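Local coordinates for NO-binding heme-dependent sensor protein (Shewanella oneidensis, PDB 4U9B) that binds heme and, through it, nitric oxide, acting as an H-NOX gas sensor in signalling, at residues K2-V14 with A68-H81. Sequence-based numbering, arbitrary orientation.
With HEM (protoporphyrin IX containing Fe), chain B.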
loop_
_atom_site.group_PDB
_atom_site.type_symbol
_atom_site.label_atom_id
_atom_site.label_comp_id
_atom_site.label_asym_id
_atom_site.label_seq_id
_atom_site.Cartn_x
_atom_site.Cartn_y
_atom_site.Cartn_z
ATOM N N LYS A 2 -2.303 0.933 10.974
ATOM C CA LYS A 2 -2.813 2.229 11.401
ATOM C C LYS A 2 -4.167 2.520 10.768
ATOM O O LYS A 2 -4.467 2.061 9.665
ATOM C CB LYS A 2 -1.815 3.342 11.062
ATOM C CG LYS A 2 -0.577 3.365 11.956
ATOM C CD LYS A 2 -0.939 3.665 13.407
ATOM C CE LYS A 2 0.279 3.699 14.310
ATOM N NZ LYS A 2 -0.123 3.764 15.746
ATOM N N GLY A 3 -4.984 3.280 11.488
ATOM C CA GLY A 3 -6.335 3.586 11.060
ATOM C C GLY A 3 -6.415 4.278 9.715
ATOM O O GLY A 3 -7.409 4.133 9.008
ATOM N N ILE A 4 -5.377 5.031 9.355
ATOM C CA ILE A 4 -5.378 5.742 8.079
ATOM C C ILE A 4 -5.563 4.757 6.929
ATOM O O ILE A 4 -6.264 5.042 5.963
ATOM C CB ILE A 4 -4.079 6.565 7.862
ATOM C CG1 ILE A 4 -4.072 7.183 6.463
ATOM C CG2 ILE A 4 -2.838 5.704 8.054
ATOM C CD1 ILE A 4 -3.103 8.345 6.304
ATOM N N ILE A 5 -4.957 3.583 7.051
ATOM C CA ILE A 5 -5.077 2.567 6.014
ATOM C C ILE A 5 -6.531 2.121 5.900
ATOM O O ILE A 5 -7.063 1.993 4.798
ATOM C CB ILE A 5 -4.177 1.351 6.305
ATOM C CG1 ILE A 5 -2.722 1.796 6.511
ATOM C CG2 ILE A 5 -4.279 0.327 5.179
ATOM C CD1 ILE A 5 -2.104 2.522 5.324
ATOM N N PHE A 6 -7.169 1.902 7.045
ATOM C CA PHE A 6 -8.583 1.556 7.080
ATOM C C PHE A 6 -9.448 2.693 6.551
ATOM O O PHE A 6 -10.455 2.453 5.892
ATOM C CB PHE A 6 -9.020 1.202 8.504
ATOM C CG PHE A 6 -8.442 -0.079 9.016
ATOM C CD1 PHE A 6 -9.097 -1.282 8.807
ATOM C CD2 PHE A 6 -7.247 -0.085 9.711
ATOM C CE1 PHE A 6 -8.570 -2.463 9.285
ATOM C CE2 PHE A 6 -6.712 -1.263 10.187
ATOM C CZ PHE A 6 -7.375 -2.455 9.974
ATOM N N ASN A 7 -9.063 3.930 6.846
ATOM C CA ASN A 7 -9.830 5.081 6.378
ATOM C C ASN A 7 -9.836 5.160 4.857
ATOM O O ASN A 7 -10.870 5.443 4.252
ATOM C CB ASN A 7 -9.275 6.386 6.959
ATOM C CG ASN A 7 -9.486 6.500 8.458
ATOM O OD1 ASN A 7 -10.385 5.870 9.030
ATOM N ND2 ASN A 7 -8.660 7.313 9.103
ATOM N N VAL A 8 -8.686 4.916 4.236
ATOM C CA VAL A 8 -8.611 4.953 2.783
ATOM C C VAL A 8 -9.367 3.756 2.206
ATOM O O VAL A 8 -10.010 3.869 1.165
ATOM C CB VAL A 8 -7.151 4.961 2.281
ATOM C CG1 VAL A 8 -7.110 4.979 0.764
ATOM C CG2 VAL A 8 -6.411 6.173 2.830
ATOM N N LEU A 9 -9.301 2.615 2.890
ATOM C CA LEU A 9 -10.056 1.443 2.463
ATOM C C LEU A 9 -11.545 1.757 2.502
ATOM O O LEU A 9 -12.286 1.377 1.596
ATOM C CB LEU A 9 -9.741 0.226 3.341
ATOM C CG LEU A 9 -10.454 -1.079 2.963
ATOM C CD1 LEU A 9 -10.022 -1.559 1.588
ATOM C CD2 LEU A 9 -10.201 -2.163 3.998
ATOM N N GLU A 10 -11.982 2.465 3.542
ATOM C CA GLU A 10 -13.382 2.863 3.647
ATOM C C GLU A 10 -13.778 3.713 2.444
ATOM O O GLU A 10 -14.820 3.479 1.831
ATOM C CB GLU A 10 -13.654 3.639 4.942
ATOM C CG GLU A 10 -15.136 4.001 5.126
ATOM C CD GLU A 10 -15.401 4.842 6.357
ATOM O OE1 GLU A 10 -16.451 5.518 6.393
ATOM O OE2 GLU A 10 -14.569 4.825 7.288
ATOM N N ASP A 11 -12.946 4.697 2.109
ATOM C CA ASP A 11 -13.209 5.556 0.959
ATOM C C ASP A 11 -13.413 4.723 -0.300
ATOM O O ASP A 11 -14.292 5.008 -1.109
ATOM C CB ASP A 11 -12.064 6.553 0.745
ATOM C CG ASP A 11 -11.992 7.609 1.833
ATOM O OD1 ASP A 11 -12.989 7.783 2.564
ATOM O OD2 ASP A 11 -10.941 8.274 1.950
ATOM N N MET A 12 -12.606 3.680 -0.454
ATOM C CA MET A 12 -12.671 2.840 -1.642
ATOM C C MET A 12 -13.937 1.982 -1.645
ATOM O O MET A 12 -14.678 1.964 -2.629
ATOM C CB MET A 12 -11.426 1.957 -1.730
ATOM C CG MET A 12 -11.274 1.244 -3.059
ATOM S SD MET A 12 -9.739 0.310 -3.187
ATOM C CE MET A 12 -9.735 -0.070 -4.938
ATOM N N VAL A 13 -14.182 1.283 -0.540
ATOM C CA VAL A 13 -15.338 0.395 -0.426
ATOM C C VAL A 13 -16.645 1.179 -0.523
ATOM O O VAL A 13 -17.526 0.829 -1.308
ATOM C CB VAL A 13 -15.308 -0.396 0.902
ATOM C CG1 VAL A 13 -16.599 -1.201 1.098
ATOM C CG2 VAL A 13 -14.095 -1.318 0.940
ATOM N N VAL A 14 -16.764 2.234 0.279
ATOM C CA VAL A 14 -17.966 3.068 0.284
ATOM C C VAL A 14 -18.249 3.635 -1.106
ATOM O O VAL A 14 -19.392 3.637 -1.562
ATOM C CB VAL A 14 -17.840 4.234 1.296
ATOM C CG1 VAL A 14 -18.991 5.230 1.142
ATOM C CG2 VAL A 14 -17.800 3.699 2.720
ATOM N N ALA A 68 -5.086 -3.428 -6.309
ATOM C CA ALA A 68 -5.994 -2.343 -6.665
ATOM C C ALA A 68 -6.085 -1.334 -5.530
ATOM O O ALA A 68 -6.049 -0.121 -5.751
ATOM C CB ALA A 68 -7.368 -2.889 -6.998
ATOM N N PHE A 69 -6.207 -1.844 -4.311
ATOM C CA PHE A 69 -6.225 -0.995 -3.129
ATOM C C PHE A 69 -4.932 -0.203 -3.007
ATOM O O PHE A 69 -4.956 0.985 -2.692
ATOM C CB PHE A 69 -6.450 -1.837 -1.874
ATOM C CG PHE A 69 -6.304 -1.068 -0.591
ATOM C CD1 PHE A 69 -7.075 0.053 -0.348
ATOM C CD2 PHE A 69 -5.409 -1.482 0.377
ATOM C CE1 PHE A 69 -6.945 0.757 0.832
ATOM C CE2 PHE A 69 -5.275 -0.784 1.558
ATOM C CZ PHE A 69 -6.046 0.338 1.786
ATOM N N GLY A 70 -3.806 -0.864 -3.260
ATOM C CA GLY A 70 -2.508 -0.214 -3.198
ATOM C C GLY A 70 -2.416 1.002 -4.102
ATOM O O GLY A 70 -1.885 2.043 -3.710
ATOM N N GLN A 71 -2.937 0.876 -5.317
ATOM C CA GLN A 71 -2.907 1.984 -6.263
ATOM C C GLN A 71 -3.811 3.113 -5.793
ATOM O O GLN A 71 -3.453 4.289 -5.888
ATOM C CB GLN A 71 -3.319 1.514 -7.655
ATOM C CG GLN A 71 -3.201 2.595 -8.712
ATOM C CD GLN A 71 -3.012 2.038 -10.112
ATOM O OE1 GLN A 71 -3.248 0.856 -10.365
ATOM N NE2 GLN A 71 -2.577 2.892 -11.029
ATOM N N PHE A 72 -4.983 2.748 -5.284
ATOM C CA PHE A 72 -5.913 3.713 -4.715
ATOM C C PHE A 72 -5.274 4.398 -3.512
ATOM O O PHE A 72 -5.455 5.597 -3.292
ATOM C CB PHE A 72 -7.219 3.011 -4.310
ATOM C CG PHE A 72 -8.306 3.946 -3.841
ATOM C CD1 PHE A 72 -8.387 4.327 -2.510
ATOM C CD2 PHE A 72 -9.260 4.421 -4.728
ATOM C CE1 PHE A 72 -9.389 5.178 -2.075
ATOM C CE2 PHE A 72 -10.266 5.272 -4.300
ATOM C CZ PHE A 72 -10.331 5.650 -2.969
ATOM N N LEU A 73 -4.502 3.626 -2.753
ATOM C CA LEU A 73 -3.956 4.076 -1.478
ATOM C C LEU A 73 -2.920 5.188 -1.615
ATOM O O LEU A 73 -2.744 5.983 -0.689
ATOM C CB LEU A 73 -3.341 2.889 -0.729
ATOM C CG LEU A 73 -2.645 3.162 0.609
ATOM C CD1 LEU A 73 -3.605 3.770 1.626
ATOM C CD2 LEU A 73 -2.036 1.878 1.152
ATOM N N PHE A 74 -2.223 5.259 -2.746
ATOM C CA PHE A 74 -1.183 6.270 -2.867
ATOM C C PHE A 74 -1.767 7.673 -2.761
ATOM O O PHE A 74 -1.247 8.509 -2.026
ATOM C CB PHE A 74 -0.407 6.157 -4.174
ATOM C CG PHE A 74 0.698 7.159 -4.272
ATOM C CD1 PHE A 74 1.945 6.882 -3.742
ATOM C CD2 PHE A 74 0.475 8.404 -4.838
ATOM C CE1 PHE A 74 2.957 7.815 -3.802
ATOM C CE2 PHE A 74 1.488 9.340 -4.901
ATOM C CZ PHE A 74 2.729 9.045 -4.384
ATOM N N ASN A 75 -2.842 7.930 -3.497
ATOM C CA ASN A 75 -3.490 9.232 -3.447
ATOM C C ASN A 75 -4.077 9.497 -2.066
ATOM O O ASN A 75 -4.090 10.634 -1.595
ATOM C CB ASN A 75 -4.584 9.326 -4.507
ATOM C CG ASN A 75 -4.103 8.898 -5.876
ATOM O OD1 ASN A 75 -3.926 7.706 -6.140
ATOM N ND2 ASN A 75 -3.894 9.867 -6.758
ATOM N N GLY A 76 -4.561 8.439 -1.422
ATOM C CA GLY A 76 -5.115 8.549 -0.086
ATOM C C GLY A 76 -4.065 9.007 0.905
ATOM O O GLY A 76 -4.338 9.824 1.783
ATOM N N LEU A 77 -2.854 8.479 0.755
ATOM C CA LEU A 77 -1.737 8.863 1.609
ATOM C C LEU A 77 -1.197 10.232 1.215
ATOM O O LEU A 77 -0.890 11.059 2.074
ATOM C CB LEU A 77 -0.620 7.820 1.530
ATOM C CG LEU A 77 -0.939 6.448 2.121
ATOM C CD1 LEU A 77 0.125 5.438 1.719
ATOM C CD2 LEU A 77 -1.052 6.535 3.635
ATOM N N ALA A 78 -1.083 10.466 -0.088
ATOM C CA ALA A 78 -0.573 11.733 -0.597
ATOM C C ALA A 78 -1.463 12.895 -0.169
ATOM O O ALA A 78 -0.970 13.972 0.163
ATOM C CB ALA A 78 -0.458 11.686 -2.114
ATOM N N SER A 79 -2.773 12.668 -0.171
ATOM C CA SER A 79 -3.737 13.699 0.205
ATOM C C SER A 79 -3.642 14.071 1.682
ATOM O O SER A 79 -3.771 15.241 2.045
ATOM C CB SER A 79 -5.159 13.233 -0.109
ATOM O OG SER A 79 -5.427 13.324 -1.497
ATOM N N ARG A 80 -3.425 13.068 2.525
ATOM C CA ARG A 80 -3.378 13.268 3.969
ATOM C C ARG A 80 -1.994 13.713 4.444
ATOM O O ARG A 80 -1.863 14.300 5.519
ATOM C CB ARG A 80 -3.798 11.981 4.689
ATOM C CG ARG A 80 -5.275 11.624 4.514
ATOM C CD ARG A 80 -5.544 10.171 4.891
ATOM N NE ARG A 80 -6.969 9.841 4.920
ATOM C CZ ARG A 80 -7.719 9.628 3.841
ATOM N NH1 ARG A 80 -7.195 9.725 2.627
ATOM N NH2 ARG A 80 -9.004 9.324 3.977
ATOM N N HIS A 81 -0.967 13.438 3.643
ATOM C CA HIS A 81 0.405 13.807 3.992
ATOM C C HIS A 81 1.104 14.494 2.823
ATOM O O HIS A 81 2.145 14.036 2.357
ATOM C CB HIS A 81 1.198 12.571 4.425
ATOM C CG HIS A 81 0.648 11.900 5.646
ATOM N ND1 HIS A 81 0.648 12.498 6.886
ATOM C CD2 HIS A 81 0.078 10.682 5.812
ATOM C CE1 HIS A 81 0.099 11.677 7.767
ATOM N NE2 HIS A 81 -0.253 10.571 7.141
HETATM C CHA HEM B . 2.271 1.056 4.977
HETATM C CHB HEM B . 4.748 0.647 0.839
HETATM C CHC HEM B . 4.375 5.400 0.092
HETATM C CHD HEM B . 2.997 5.904 4.714
HETATM C C1A HEM B . 2.810 0.532 3.827
HETATM C C2A HEM B . 2.618 -0.813 3.324
HETATM C C3A HEM B . 3.303 -0.915 2.180
HETATM C C4A HEM B . 3.950 0.351 1.920
HETATM C CMA HEM B . 3.405 -2.151 1.269
HETATM C CAA HEM B . 1.776 -1.928 3.986
HETATM C CBA HEM B . 2.440 -2.427 5.272
HETATM C CGA HEM B . 3.442 -3.535 5.033
HETATM O O1A HEM B . 4.024 -4.035 6.036
HETATM O O2A HEM B . 3.674 -3.935 3.862
HETATM C C1B HEM B . 4.820 1.880 0.239
HETATM C C2B HEM B . 5.303 2.147 -1.097
HETATM C C3B HEM B . 5.214 3.474 -1.306
HETATM C C4B HEM B . 4.645 4.066 -0.108
HETATM C CMB HEM B . 5.838 1.028 -2.020
HETATM C CAB HEM B . 5.572 4.318 -2.552
HETATM C CBB HEM B . 5.696 3.811 -3.782
HETATM C C1C HEM B . 3.971 5.963 1.286
HETATM C C2C HEM B . 3.751 7.372 1.521
HETATM C C3C HEM B . 3.380 7.542 2.795
HETATM C C4C HEM B . 3.341 6.224 3.418
HETATM C CMC HEM B . 3.932 8.474 0.457
HETATM C CAC HEM B . 3.048 8.926 3.411
HETATM C CBC HEM B . 2.924 9.137 4.726
HETATM C C1D HEM B . 2.584 4.670 5.166
HETATM C C2D HEM B . 1.844 4.459 6.387
HETATM C C3D HEM B . 1.618 2.951 6.469
HETATM C C4D HEM B . 2.245 2.395 5.294
HETATM C CMD HEM B . 1.368 5.526 7.391
HETATM C CAD HEM B . 0.874 2.176 7.569
HETATM C CBD HEM B . 1.844 1.763 8.673
HETATM C CGD HEM B . 1.082 1.001 9.724
HETATM O O1D HEM B . -0.016 0.490 9.395
HETATM O O2D HEM B . 1.566 0.900 10.885
HETATM N NA HEM B . 3.623 1.219 2.940
HETATM N NB HEM B . 4.424 3.066 0.813
HETATM N NC HEM B . 3.712 5.292 2.466
HETATM N ND HEM B . 2.802 3.436 4.552
HETATM FE FE HEM B . 3.825 3.251 2.782
HETATM O O HOH W 1 -8.792 8.262 0.249
#
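Phe72 offers one ring face to Met12, whose CB lies 3.8 Å above the ring plane in a CH-pi contact, while Val8 CG1 meets the edge in plane. The Phe69 ring takes Leu9 CD1 over one face, 4.2 Å from the ring centroid, with Met12 SD and Ile5 CG2 at its edge. With CG anti to the backbone N (chi1 -169°) and the chain extended beyond it, Met12 also sets its sulfur obliquely onto the Phe72 ring, a Met-aromatic contact with each phenylalanine. An alanine in place of Phe72 would leave Met12 CB and Val8 CG1 without the ring they pack on and is likely to open a gap beside the sulfur. Val8 is a knob among Phe72, Leu73, Gly76 and Arg80; its CG1 lies where a CB on Gly76 would clash, and its CG2 covers one face of the Arg80 guanidinium. At that group's edge, Arg80 NH2 bonds to Asp11 OD2 at 3.0 Å on the syn side, the two planes 40° apart. Next to this interface, Lys2 N donates to heme propionate O1D. Segments 3-14 and 68-80, on helices 3-17 and 62-80, cross at 117° through apolar packing that Ile5 CD1 extends to propionate carbon CAD and Leu77 CD1 to pyrrole nitrogen NC; its outer side is held by Arg80, whose guanidinium is fixed in rotation by Asp11, Gly76 O near its plane, and a water bridging NH1 to OD2.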